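Local coordinates for DNA-3-methyladenine glycosidase II, putative (Deinococcus radiodurans, PDB 2YG9), which belongs to the helix-hairpin-helix (HhH-GPD) superfamily of base excision DNA repair proteins and is a putative, all-alpha DNA glycosidase, at residues 180-183 with 184-187. Sequence-based numbering, arbitrary orientation.
Sequences LRQG and VERL
Residues 180-183 and 184-187 form two successive turns of helix 178-187, joined by four i to i+4 backbone hydrogen bonds. Val-184 N donates to Leu-180 O (2.9 Å), Glu-185 N to Arg-181 O (3.0 Å), Arg-186 N to Gln-182 O (2.9 Å) and Leu-187 N to Gly-183 O (3.0 Å). Gln-182 O also accepts a hydrogen bond from a water, 2.6 Å away. The same water donates to Glu-185 OE1, also at 2.6 Å, and so bridges carboxylate and main chain on an exposed side of the helix. Glu-185 was modelled in two conformers and this bridge belongs to one, so it is doubtful as a constant feature. Val-184 CG2 lies beside its own backbone N, anti to the carbonyl carbon, which brings it to 3.4 Å from Leu-180 O. Leu-187 leans back over the preceding turn, with CG 3.3 Å from Gly-183 O. Arg-181 NH1 bonds to Ser-175 O, and its guanidinium makes a cation-pi contact with Trp-193. Leu-180 and Val-184 both touch Phe-173 and Leu-211 on the buried side, while Leu-187 meets helix 40-49. The arrangement is that of an amphipathic alpha-helix, here packed against helix 204-219 in the all-helical HhH-GPD fold.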
ATOM      1  N   LEU A 180      -5.783   3.497  10.889  1.00  8.26           N
ATOM      2  CA  LEU A 180      -5.518   4.917  10.714  1.00  8.04           C
ATOM      3  C   LEU A 180      -6.688   5.740  11.310  1.00  7.49           C
ATOM      4  O   LEU A 180      -6.484   6.682  12.080  1.00  5.59           O
ATOM      5  CB  LEU A 180      -5.336   5.253   9.246  1.00  7.26           C
ATOM      6  CG  LEU A 180      -4.100   4.697   8.550  1.00  7.38           C
ATOM      7  CD1 LEU A 180      -4.126   5.161   7.109  1.00  6.88           C
ATOM      8  CD2 LEU A 180      -2.741   5.092   9.280  1.00  3.01           C
ATOM      9  N   ARG A 181      -7.912   5.364  10.974  1.00  8.42           N
ATOM     10  CA  ARG A 181      -9.065   6.092  11.456  1.00  8.50           C
ATOM     11  C   ARG A 181      -9.228   6.022  12.987  1.00  8.89           C
ATOM     12  O   ARG A 181      -9.660   7.004  13.612  1.00 10.14           O
ATOM     13  CB  ARG A 181     -10.330   5.599  10.734  1.00  9.30           C
ATOM     14  CG  ARG A 181     -10.311   5.887   9.229  1.00 10.72           C
ATOM     15  CD  ARG A 181     -10.395   7.382   8.913  1.00 13.17           C
ATOM     16  NE  ARG A 181     -11.654   7.950   9.399  1.00 13.91           N
ATOM     17  CZ  ARG A 181     -12.825   7.906   8.755  1.00 13.02           C
ATOM     18  NH1 ARG A 181     -12.958   7.331   7.574  1.00 12.14           N
ATOM     19  NH2 ARG A 181     -13.893   8.442   9.321  1.00 13.92           N
ATOM     20  N   GLN A 182      -8.909   4.879  13.575  1.00  9.02           N
ATOM     21  CA  GLN A 182      -8.953   4.689  15.055  1.00 10.14           C
ATOM     22  C   GLN A 182      -7.914   5.537  15.756  1.00  9.83           C
ATOM     23  O   GLN A 182      -8.214   6.119  16.805  1.00  8.79           O
ATOM     24  CB  GLN A 182      -8.760   3.222  15.440  1.00 10.72           C
ATOM     25  CG  GLN A 182     -10.033   2.372  15.181  1.00 12.26           C
ATOM     26  CD  GLN A 182      -9.795   0.884  15.449  1.00 12.54           C
ATOM     27  OE1 GLN A 182      -8.649   0.379  15.410  1.00 13.57           O
ATOM     28  NE2 GLN A 182     -10.880   0.171  15.706  1.00 16.91           N
ATOM     29  N   GLY A 183      -6.742   5.658  15.101  1.00  9.86           N
ATOM     30  CA  GLY A 183      -5.661   6.523  15.527  1.00  9.64           C
ATOM     31  C   GLY A 183      -6.000   8.005  15.486  1.00  9.63           C
ATOM     32  O   GLY A 183      -5.650   8.742  16.411  1.00  8.79           O
ATOM     33  N   VAL A 184      -6.654   8.452  14.410  1.00  9.37           N
ATOM     34  CA  VAL A 184      -7.044   9.856  14.320  1.00  9.80           C
ATOM     35  C   VAL A 184      -8.148  10.161  15.327  1.00 10.10           C
ATOM     36  O   VAL A 184      -8.142  11.217  15.944  1.00 10.59           O
ATOM     37  CB  VAL A 184      -7.423  10.265  12.882  1.00  9.60           C
ATOM     38  CG1 VAL A 184      -8.031  11.669  12.881  1.00  9.43           C
ATOM     39  CG2 VAL A 184      -6.193  10.110  11.929  1.00  7.66           C
ATOM     40  N   GLU A 185      -9.094   9.238  15.493  1.00 10.64           N
ATOM     41  CA  GLU A 185     -10.151   9.366  16.486  0.50 11.39           C
ATOM     42  C   GLU A 185      -9.580   9.494  17.910  1.00 11.58           C
ATOM     43  O   GLU A 185     -10.029  10.311  18.681  1.00 12.24           O
ATOM     44  CB  GLU A 185     -11.138   8.186  16.351  0.50 11.35           C
ATOM     45  CG  GLU A 185     -11.772   7.652  17.631  0.50 12.05           C
ATOM     46  CD  GLU A 185     -12.792   6.520  17.369  0.50 13.10           C
ATOM     47  OE1 GLU A 185     -12.410   5.305  17.177  0.50 11.21           O
ATOM     48  OE2 GLU A 185     -13.996   6.875  17.367  0.50 15.91           O
ATOM     49  N   ARG A 186      -8.594   8.669  18.234  1.00 12.01           N
ATOM     50  CA  ARG A 186      -7.982   8.626  19.553  1.00 12.60           C
ATOM     51  C   ARG A 186      -7.137   9.884  19.861  1.00 13.21           C
ATOM     52  O   ARG A 186      -7.207  10.496  20.957  1.00 12.54           O
ATOM     53  CB  ARG A 186      -7.100   7.373  19.606  1.00 13.50           C
ATOM     54  CG  ARG A 186      -6.410   7.068  20.928  1.00 14.54           C
ATOM     55  CD  ARG A 186      -7.384   6.526  21.927  1.00 18.42           C
ATOM     56  NE  ARG A 186      -7.853   5.181  21.582  1.00 19.26           N
ATOM     57  CZ  ARG A 186      -8.675   4.457  22.348  1.00 20.14           C
ATOM     58  NH1 ARG A 186      -9.093   4.958  23.495  1.00 19.69           N
ATOM     59  NH2 ARG A 186      -9.059   3.236  21.981  1.00 19.38           N
ATOM     60  N   LEU A 187      -6.349  10.279  18.875  1.00 12.65           N
ATOM     61  CA  LEU A 187      -5.387  11.346  19.046  1.00 12.24           C
ATOM     62  C   LEU A 187      -6.021  12.711  18.779  1.00 11.88           C
ATOM     63  O   LEU A 187      -5.602  13.704  19.342  1.00 12.63           O
ATOM     64  CB  LEU A 187      -4.142  11.054  18.162  1.00 11.64           C
ATOM     65  CG  LEU A 187      -3.301   9.824  18.512  1.00 12.21           C
ATOM     66  CD1 LEU A 187      -2.050   9.674  17.605  1.00 12.23           C
ATOM     67  CD2 LEU A 187      -2.872   9.871  19.984  1.00 12.75           C
TER
HETATM   68  O   HOH W   1     -10.082   5.154  18.359  1.00 13.06           O